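Local coordinates for protein probable glutathione reductase (Sinorhizobium meliloti, PDB 4DNA) that probably reduces glutathione disulfide to glutathione with NADPH, working as an FAD-containing homodimer of the pyridine nucleotide-disulfide oxidoreductase family, at residues Asp112-Pro120 and Asn271-Gly279; Val18-Ala26 and Tyr99-Ala108. All coordinates share one frame; numbering follows the deposited sequence.

Interaction 1: Asp112-Pro120 and Asn271-Gly279. With FAD (flavin-adenine dinucleotide), chain C.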
loop_
_atom_site.group_PDB
_atom_site.type_symbol
_atom_site.label_atom_id
_atom_site.label_comp_id
_atom_site.label_asym_id
_atom_site.label_seq_id
_atom_site.Cartn_x
_atom_site.Cartn_y
_atom_site.Cartn_z
ATOM N N ASP A 112 9.591 38.306 5.902
ATOM C CA ASP A 112 8.426 37.899 6.687
ATOM C C ASP A 112 7.515 39.107 6.890
ATOM O O ASP A 112 7.749 39.965 7.748
ATOM C CB ASP A 112 8.846 37.278 8.024
ATOM C CG ASP A 112 10.019 36.318 7.882
ATOM O OD1 ASP A 112 9.787 35.098 7.872
ATOM O OD2 ASP A 112 11.174 36.783 7.776
ATOM N N THR A 113 6.478 39.155 6.067
ATOM C CA THR A 113 5.580 40.289 5.974
ATOM C C THR A 113 4.395 39.852 5.130
ATOM O O THR A 113 4.522 38.958 4.296
ATOM C CB THR A 113 6.272 41.516 5.315
ATOM O OG1 THR A 113 5.304 42.526 5.011
ATOM C CG2 THR A 113 6.984 41.138 4.033
ATOM N N ARG A 114 3.240 40.456 5.367
ATOM C CA ARG A 114 2.141 40.373 4.419
ATOM C C ARG A 114 2.491 41.312 3.252
ATOM O O ARG A 114 3.131 42.356 3.458
ATOM C CB ARG A 114 0.824 40.769 5.101
ATOM C CG ARG A 114 -0.390 40.793 4.191
ATOM C CD ARG A 114 -1.602 41.384 4.889
ATOM N NE ARG A 114 -2.678 41.655 3.936
ATOM C CZ ARG A 114 -3.531 40.740 3.479
ATOM N NH1 ARG A 114 -3.446 39.475 3.878
ATOM N NH2 ARG A 114 -4.469 41.086 2.615
ATOM N N ALA A 115 2.108 40.925 2.034
ATOM C CA ALA A 115 2.308 41.764 0.849
ATOM C C ALA A 115 0.977 42.082 0.157
ATOM O O ALA A 115 0.105 41.212 0.026
ATOM C CB ALA A 115 3.273 41.103 -0.120
ATOM N N GLU A 116 0.820 43.339 -0.262
ATOM C CA GLU A 116 -0.345 43.754 -1.036
ATOM C C GLU A 116 0.076 44.386 -2.345
ATOM O O GLU A 116 1.261 44.650 -2.579
ATOM C CB GLU A 116 -1.220 44.716 -0.245
ATOM C CG GLU A 116 -2.362 44.046 0.493
ATOM C CD GLU A 116 -3.023 44.965 1.506
ATOM O OE1 GLU A 116 -3.368 46.122 1.148
ATOM O OE2 GLU A 116 -3.197 44.524 2.668
ATOM N N LEU A 117 -0.911 44.635 -3.195
ATOM C CA LEU A 117 -0.653 45.145 -4.523
ATOM C C LEU A 117 -0.949 46.618 -4.659
ATOM O O LEU A 117 -2.071 47.064 -4.391
ATOM C CB LEU A 117 -1.455 44.355 -5.548
ATOM C CG LEU A 117 -0.824 43.021 -5.923
ATOM C CD1 LEU A 117 -1.857 42.078 -6.509
ATOM C CD2 LEU A 117 0.309 43.252 -6.910
ATOM N N ALA A 118 0.083 47.357 -5.062
ATOM C CA ALA A 118 -0.027 48.750 -5.498
ATOM C C ALA A 118 -0.523 48.813 -6.954
ATOM O O ALA A 118 -1.708 48.551 -7.222
ATOM C CB ALA A 118 1.314 49.455 -5.349
ATOM N N GLY A 119 0.383 49.148 -7.882
ATOM C CA GLY A 119 0.105 49.118 -9.326
ATOM C C GLY A 119 -0.079 47.703 -9.881
ATOM O O GLY A 119 -0.569 46.806 -9.181
ATOM N N PRO A 120 0.276 47.492 -11.163
ATOM C CA PRO A 120 0.243 46.127 -11.691
ATOM C C PRO A 120 1.643 45.495 -11.817
ATOM O O PRO A 120 1.762 44.352 -12.267
ATOM C CB PRO A 120 -0.418 46.303 -13.072
ATOM C CG PRO A 120 -0.514 47.793 -13.311
ATOM C CD PRO A 120 0.307 48.481 -12.252
ATOM N N ASN A 271 -9.619 39.241 -0.105
ATOM C CA ASN A 271 -10.053 40.504 0.485
ATOM C C ASN A 271 -8.904 41.411 0.890
ATOM O O ASN A 271 -7.950 40.972 1.539
ATOM C CB ASN A 271 -10.977 40.249 1.679
ATOM C CG ASN A 271 -12.390 39.919 1.248
ATOM O OD1 ASN A 271 -13.012 40.671 0.487
ATOM N ND2 ASN A 271 -12.903 38.791 1.717
ATOM N N GLY A 272 -9.007 42.676 0.492
ATOM C CA GLY A 272 -7.983 43.674 0.786
ATOM C C GLY A 272 -6.589 43.169 0.469
ATOM O O GLY A 272 -5.672 43.316 1.276
ATOM N N LEU A 273 -6.450 42.544 -0.702
ATOM C CA LEU A 273 -5.156 42.112 -1.223
ATOM C C LEU A 273 -4.680 43.090 -2.295
ATOM O O LEU A 273 -3.571 42.963 -2.815
ATOM C CB LEU A 273 -5.253 40.689 -1.780
ATOM C CG LEU A 273 -4.016 40.031 -2.416
ATOM C CD1 LEU A 273 -2.809 40.044 -1.495
ATOM C CD2 LEU A 273 -4.324 38.609 -2.848
ATOM N N GLY A 274 -5.523 44.073 -2.608
ATOM C CA GLY A 274 -5.187 45.106 -3.574
ATOM C C GLY A 274 -5.436 44.672 -5.008
ATOM O O GLY A 274 -4.934 45.299 -5.947
ATOM N N LEU A 275 -6.221 43.608 -5.178
ATOM C CA LEU A 275 -6.539 43.056 -6.503
ATOM C C LEU A 275 -7.263 44.053 -7.386
ATOM O O LEU A 275 -6.915 44.228 -8.549
ATOM C CB LEU A 275 -7.393 41.788 -6.383
ATOM C CG LEU A 275 -6.854 40.596 -5.597
ATOM C CD1 LEU A 275 -7.780 39.413 -5.811
ATOM C CD2 LEU A 275 -5.434 40.255 -6.021
ATOM N N GLU A 276 -8.277 44.686 -6.810
ATOM C CA GLU A 276 -9.136 45.661 -7.482
ATOM C C GLU A 276 -8.322 46.809 -8.078
ATOM O O GLU A 276 -8.493 47.155 -9.237
ATOM C CB GLU A 276 -10.202 46.167 -6.500
ATOM C CG GLU A 276 -9.739 46.245 -5.030
ATOM C CD GLU A 276 -9.725 44.900 -4.277
ATOM O OE1 GLU A 276 -10.427 43.950 -4.689
ATOM O OE2 GLU A 276 -9.008 44.793 -3.249
ATOM N N ALA A 277 -7.407 47.359 -7.283
ATOM C CA ALA A 277 -6.455 48.367 -7.752
ATOM C C ALA A 277 -5.632 47.859 -8.934
ATOM O O ALA A 277 -5.234 48.639 -9.782
ATOM C CB ALA A 277 -5.534 48.791 -6.616
ATOM N N ALA A 278 -5.385 46.552 -8.986
ATOM C CA ALA A 278 -4.586 45.947 -10.058
ATOM C C ALA A 278 -5.421 45.328 -11.200
ATOM O O ALA A 278 -4.877 44.634 -12.066
ATOM C CB ALA A 278 -3.627 44.916 -9.474
ATOM N N GLY A 279 -6.729 45.579 -11.201
ATOM C CA GLY A 279 -7.624 45.067 -12.243
ATOM C C GLY A 279 -7.774 43.551 -12.342
ATOM O O GLY A 279 -8.336 43.057 -13.326
HETATM P PA FAD C . -1.048 27.655 0.882
HETATM O O1A FAD C . -2.487 27.814 1.343
HETATM O O2A FAD C . -0.255 26.389 1.120
HETATM O O5B FAD C . -0.176 28.861 1.484
HETATM C C5B FAD C . -0.150 30.171 0.903
HETATM C C4B FAD C . 0.535 31.063 1.927
HETATM O O4B FAD C . 0.381 32.452 1.643
HETATM C C3B FAD C . -0.065 30.823 3.300
HETATM O O3B FAD C . 0.982 30.394 4.183
HETATM C C2B FAD C . -0.679 32.154 3.686
HETATM O O2B FAD C . -0.561 32.397 5.088
HETATM C C1B FAD C . 0.114 33.155 2.859
HETATM N N9A FAD C . -0.626 34.394 2.524
HETATM C C8A FAD C . -1.957 34.469 2.336
HETATM N N7A FAD C . -2.358 35.721 2.009
HETATM C C5A FAD C . -1.250 36.471 1.978
HETATM C C6A FAD C . -0.988 37.891 1.692
HETATM N N6A FAD C . -2.045 38.686 1.397
HETATM N N1A FAD C . 0.300 38.321 1.750
HETATM C C2A FAD C . 1.313 37.476 2.064
HETATM N N3A FAD C . 1.137 36.163 2.337
HETATM C C4A FAD C . -0.105 35.606 2.312
HETATM N N1 FAD C . -3.839 18.449 0.091
HETATM C C2 FAD C . -3.376 17.245 -0.313
HETATM O O2 FAD C . -2.912 17.125 -1.468
HETATM N N3 FAD C . -3.404 16.169 0.495
HETATM C C4 FAD C . -3.890 16.207 1.752
HETATM O O4 FAD C . -3.885 15.181 2.474
HETATM C C4X FAD C . -4.424 17.496 2.261
HETATM N N5 FAD C . -4.924 17.621 3.510
HETATM C C5X FAD C . -5.395 18.824 3.938
HETATM C C6 FAD C . -5.913 18.952 5.227
HETATM C C7 FAD C . -6.408 20.182 5.673
HETATM C C7M FAD C . -6.955 20.270 7.076
HETATM C C8 FAD C . -6.370 21.378 4.773
HETATM C C8M FAD C . -6.873 22.730 5.202
HETATM C C9 FAD C . -5.857 21.251 3.490
HETATM C C9A FAD C . -5.373 20.025 3.038
HETATM N N10 FAD C . -4.852 19.912 1.734
HETATM C C10 FAD C . -4.367 18.648 1.322
HETATM C "C1'" FAD C . -4.835 21.090 0.848
HETATM C "C2'" FAD C . -3.469 21.750 0.740
HETATM O "O2'" FAD C . -2.994 22.086 2.048
HETATM C "C3'" FAD C . -3.539 22.984 -0.162
HETATM O "O3'" FAD C . -4.207 22.612 -1.373
HETATM C "C4'" FAD C . -2.164 23.558 -0.506
HETATM O "O4'" FAD C . -1.553 24.080 0.681
HETATM C "C5'" FAD C . -2.274 24.665 -1.540
HETATM O "O5'" FAD C . -1.239 25.616 -1.303
HETATM P P FAD C . -1.221 27.104 -1.934
HETATM O O1P FAD C . -0.009 27.249 -2.835
HETATM O O2P FAD C . -2.595 27.459 -2.451
HETATM O O3P FAD C . -0.930 28.056 -0.673
#

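Interaction 2: Val18-Ala26 and Tyr99-Ala108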
loop_
_atom_site.group_PDB
_atom_site.type_symbol
_atom_site.label_atom_id
_atom_site.label_comp_id
_atom_site.label_asym_id
_atom_site.label_seq_id
_atom_site.Cartn_x
_atom_site.Cartn_y
_atom_site.Cartn_z
ATOM N N VAL A 18 6.426 28.629 -2.817
ATOM C CA VAL A 18 7.777 28.192 -2.507
ATOM C C VAL A 18 8.394 27.492 -3.708
ATOM O O VAL A 18 9.526 27.790 -4.096
ATOM C CB VAL A 18 7.821 27.292 -1.255
ATOM C CG1 VAL A 18 9.147 26.550 -1.157
ATOM C CG2 VAL A 18 7.576 28.123 -0.005
ATOM N N ARG A 19 7.636 26.582 -4.307
ATOM C CA ARG A 19 8.088 25.936 -5.521
ATOM C C ARG A 19 8.468 27.008 -6.534
ATOM O O ARG A 19 9.605 27.032 -7.021
ATOM C CB ARG A 19 7.012 25.008 -6.083
ATOM C CG ARG A 19 7.453 24.202 -7.307
ATOM C CD ARG A 19 8.700 23.350 -7.066
ATOM N NE ARG A 19 8.738 22.752 -5.725
ATOM C CZ ARG A 19 8.582 21.458 -5.447
ATOM N NH1 ARG A 19 8.379 20.571 -6.412
ATOM N NH2 ARG A 19 8.640 21.049 -4.183
ATOM N N SER A 20 7.526 27.914 -6.792
ATOM C CA SER A 20 7.710 28.984 -7.748
ATOM C C SER A 20 8.992 29.754 -7.507
ATOM O O SER A 20 9.848 29.816 -8.379
ATOM C CB SER A 20 6.509 29.919 -7.734
ATOM O OG SER A 20 5.367 29.257 -8.250
ATOM N N GLY A 21 9.128 30.314 -6.309
ATOM C CA GLY A 21 10.296 31.116 -5.949
ATOM C C GLY A 21 11.591 30.335 -6.079
ATOM O O GLY A 21 12.496 30.741 -6.813
ATOM N N ARG A 22 11.665 29.201 -5.378
ATOM C CA ARG A 22 12.859 28.369 -5.375
ATOM C C ARG A 22 13.237 28.038 -6.796
ATOM O O ARG A 22 14.370 28.274 -7.188
ATOM C CB ARG A 22 12.652 27.087 -4.561
ATOM C CG ARG A 22 13.940 26.390 -4.133
ATOM C CD ARG A 22 13.674 25.031 -3.486
ATOM N NE ARG A 22 13.370 24.011 -4.486
ATOM C CZ ARG A 22 12.194 23.403 -4.621
ATOM N NH1 ARG A 22 11.185 23.681 -3.787
ATOM N NH2 ARG A 22 12.031 22.493 -5.583
ATOM N N LEU A 23 12.296 27.526 -7.585
ATOM C CA LEU A 23 12.628 27.164 -8.958
ATOM C C LEU A 23 13.217 28.348 -9.710
ATOM O O LEU A 23 14.320 28.251 -10.248
ATOM C CB LEU A 23 11.423 26.600 -9.717
ATOM C CG LEU A 23 11.045 25.123 -9.551
ATOM C CD1 LEU A 23 9.942 24.768 -10.533
ATOM C CD2 LEU A 23 12.238 24.204 -9.739
ATOM N N ALA A 24 12.496 29.470 -9.707
ATOM C CA ALA A 24 12.876 30.664 -10.472
ATOM C C ALA A 24 14.209 31.277 -10.044
ATOM O O ALA A 24 14.987 31.728 -10.889
ATOM C CB ALA A 24 11.774 31.707 -10.404
ATOM N N ALA A 25 14.457 31.302 -8.734
ATOM C CA ALA A 25 15.717 31.811 -8.191
ATOM C C ALA A 25 16.872 30.942 -8.664
ATOM O O ALA A 25 17.918 31.454 -9.073
ATOM C CB ALA A 25 15.666 31.850 -6.673
ATOM N N ALA A 26 16.656 29.626 -8.623
ATOM C CA ALA A 26 17.629 28.648 -9.099
ATOM C C ALA A 26 17.888 28.745 -10.614
ATOM O O ALA A 26 18.621 27.925 -11.174
ATOM C CB ALA A 26 17.196 27.239 -8.714
ATOM N N TYR A 99 12.284 24.531 4.300
ATOM C CA TYR A 99 11.786 25.316 3.181
ATOM C C TYR A 99 12.472 26.670 3.103
ATOM O O TYR A 99 12.845 27.113 2.017
ATOM C CB TYR A 99 10.287 25.508 3.282
ATOM C CG TYR A 99 9.479 24.320 2.833
ATOM C CD1 TYR A 99 9.423 23.159 3.602
ATOM C CD2 TYR A 99 8.744 24.360 1.649
ATOM C CE1 TYR A 99 8.667 22.069 3.202
ATOM C CE2 TYR A 99 7.974 23.274 1.242
ATOM C CZ TYR A 99 7.942 22.134 2.027
ATOM O OH TYR A 99 7.196 21.051 1.641
ATOM N N ARG A 100 12.622 27.319 4.260
ATOM C CA ARG A 100 13.361 28.569 4.371
ATOM C C ARG A 100 14.786 28.362 3.871
ATOM O O ARG A 100 15.275 29.143 3.048
ATOM C CB ARG A 100 13.393 29.077 5.814
ATOM C CG ARG A 100 12.058 29.522 6.397
ATOM C CD ARG A 100 12.247 30.227 7.741
ATOM N NE ARG A 100 12.759 31.599 7.587
ATOM C CZ ARG A 100 12.021 32.704 7.710
ATOM N NH1 ARG A 100 12.570 33.907 7.554
ATOM N NH2 ARG A 100 10.731 32.610 7.998
ATOM N N LYS A 101 15.442 27.305 4.355
ATOM C CA LYS A 101 16.809 26.999 3.927
ATOM C C LYS A 101 16.875 26.748 2.411
ATOM O O LYS A 101 17.806 27.215 1.746
ATOM C CB LYS A 101 17.425 25.844 4.738
ATOM C CG LYS A 101 18.832 25.433 4.278
ATOM C CD LYS A 101 19.883 25.280 5.390
ATOM C CE LYS A 101 19.431 24.398 6.557
ATOM N NZ LYS A 101 18.750 23.132 6.146
ATOM N N GLY A 102 15.878 26.048 1.873
ATOM C CA GLY A 102 15.827 25.746 0.449
ATOM C C GLY A 102 15.821 26.991 -0.416
ATOM O O GLY A 102 16.510 27.051 -1.441
ATOM N N LEU A 103 15.045 27.990 -0.002
ATOM C CA LEU A 103 14.885 29.210 -0.784
ATOM C C LEU A 103 16.195 29.966 -0.828
ATOM O O LEU A 103 16.706 30.267 -1.910
ATOM C CB LEU A 103 13.761 30.084 -0.228
ATOM C CG LEU A 103 12.358 29.602 -0.625
ATOM C CD1 LEU A 103 11.333 29.907 0.452
ATOM C CD2 LEU A 103 11.908 30.183 -1.957
ATOM N N ALA A 104 16.738 30.231 0.360
ATOM C CA ALA A 104 17.999 30.925 0.528
ATOM C C ALA A 104 19.092 30.312 -0.339
ATOM O O ALA A 104 19.740 31.033 -1.096
ATOM C CB ALA A 104 18.401 30.926 1.989
ATOM N N ASN A 105 19.265 28.992 -0.251
ATOM C CA ASN A 105 20.230 28.248 -1.089
ATOM C C ASN A 105 20.118 28.468 -2.597
ATOM O O ASN A 105 21.120 28.419 -3.303
ATOM C CB ASN A 105 20.147 26.743 -0.828
ATOM C CG ASN A 105 20.596 26.366 0.563
ATOM O OD1 ASN A 105 21.476 27.006 1.139
ATOM N ND2 ASN A 105 19.993 25.316 1.114
ATOM N N ALA A 106 18.899 28.672 -3.088
ATOM C CA ALA A 106 18.679 28.990 -4.501
ATOM C C ALA A 106 18.974 30.464 -4.799
ATOM O O ALA A 106 19.185 30.827 -5.954
ATOM C CB ALA A 106 17.251 28.634 -4.912
ATOM N N GLY A 107 18.966 31.304 -3.760
ATOM C CA GLY A 107 19.265 32.733 -3.897
ATOM C C GLY A 107 18.112 33.708 -3.698
ATOM O O GLY A 107 18.330 34.912 -3.556
ATOM N N ALA A 108 16.886 33.194 -3.693
ATOM C CA ALA A 108 15.697 34.013 -3.489
ATOM C C ALA A 108 15.741 34.791 -2.168
ATOM O O ALA A 108 16.260 34.300 -1.165
ATOM C CB ALA A 108 14.453 33.146 -3.550
#

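Interaction 1: Asp112-Pro120 and Asn271-Gly279
Leu117 on strand 115-117 gives its amide to the carbonyl of Leu273 in the loop 271-279, the one backbone hydrogen bond across this contact (N to O 3.2 Å), and the chains come nearest where Leu117 CA lies 4.6 Å from Gly274 CA. Arg114 makes the second bond: its NH2 reaches the carbonyl oxygen of Gly272 at 2.9 Å, in the guanidinium plane but well above the plane of that carbonyl. With CG anti to the backbone N (chi1 177°) and the chain extended as far as NE, the guanidinium is carried out alongside the carboxylate of Glu116. There NE points almost straight at OE2 of Glu116 (3.2 Å, N-H...O 172°), a salt bridge made through the anti lone pair and lying flat in the guanidinium plane, while NH1 pairs with Glu36. This is the adenine end of the FAD pocket in the Rossmann-type FAD domain. Amino nitrogen N6A of the cofactor lies over one face of the guanidinium, Ala115 N donates to N1A (3.2 Å), and Leu273 CD1 comes up beside N6A. With an alanine at position Arg114, Glu116 would probably keep little more than a long, weak pairing to Lys124, and Glu36 and the Gly272 carbonyl would each lose a partner. Farther along, Leu117 CD1 meets Leu275 CD2 obliquely at 4.0 Å, with the Ala278 methyl at the margin. Gly274 has positive phi, and a beta carbon there would point toward Leu117 O.

Interaction 2: Val18-Ala26 and Tyr99-Ala108
Val18 and Leu103 meet side chain to side chain between two helices running in the same general direction; the axes of 18-25 and 99-106 approach to 8.6 Å at an angle of 27°. Packing is closest along the buried side, where small residues let the backbones close in. Ala25 CB sits 3.6 Å from Ala108 CB and 4.0 Å from Ala106 CB, and the Ala106 methyl in turn reaches Arg22 O (3.7 Å). Gly107, at positive phi, closes the second helix in a Schellman motif and brings Ala108 back toward Ala25. In the FAD domain, helix 15-25 is the one that follows the GxGxxG-type turn after the first strand of the Rossmann fold, and helix 81-106 packs against it before leading into edge strand 109-112. Leu103 bridges the middle, its CD2 against Arg22 N; a beta carbon on Gly21 would point toward this helix. Buried Val18 continues the packed side, its CG1 meeting the edge of the Tyr99 ring at CD2 (3.6 Å), the side chains crossing at about a right angle. The solvent side is looser: Tyr99 and Arg22 are partly exposed there and Ala26 exposed. Arg22 CG rests against Gly102 O (3.8 Å), and at Gly102 there would be room for a beta carbon.

In the fold
Both contacts belong to the FAD domain, but their chemistry differs. Interaction 1 joins a short strand to a distant loop by hydrogen bonds and charge at the adenine of the cofactor, plus leucine packing; Ala115, Leu117, Leu273, Leu275 and Ala278 are buried, Gly272 and Ala277 exposed. Interaction 2 is helix against helix without a hydrogen bond across it: alanines, Val18, Leu103, the Tyr99 ring edge and the aliphatic part of Arg22 do the work, with Ala26 at the surface and Val18 about 8 Å from FAD (side chain to cofactor). Their centres are 22 Å apart, yet strand 109-112 connects them in sequence, and a salt bridge from Arg100 NH2 to Asp112 OD1 (2.7 Å) ties them together.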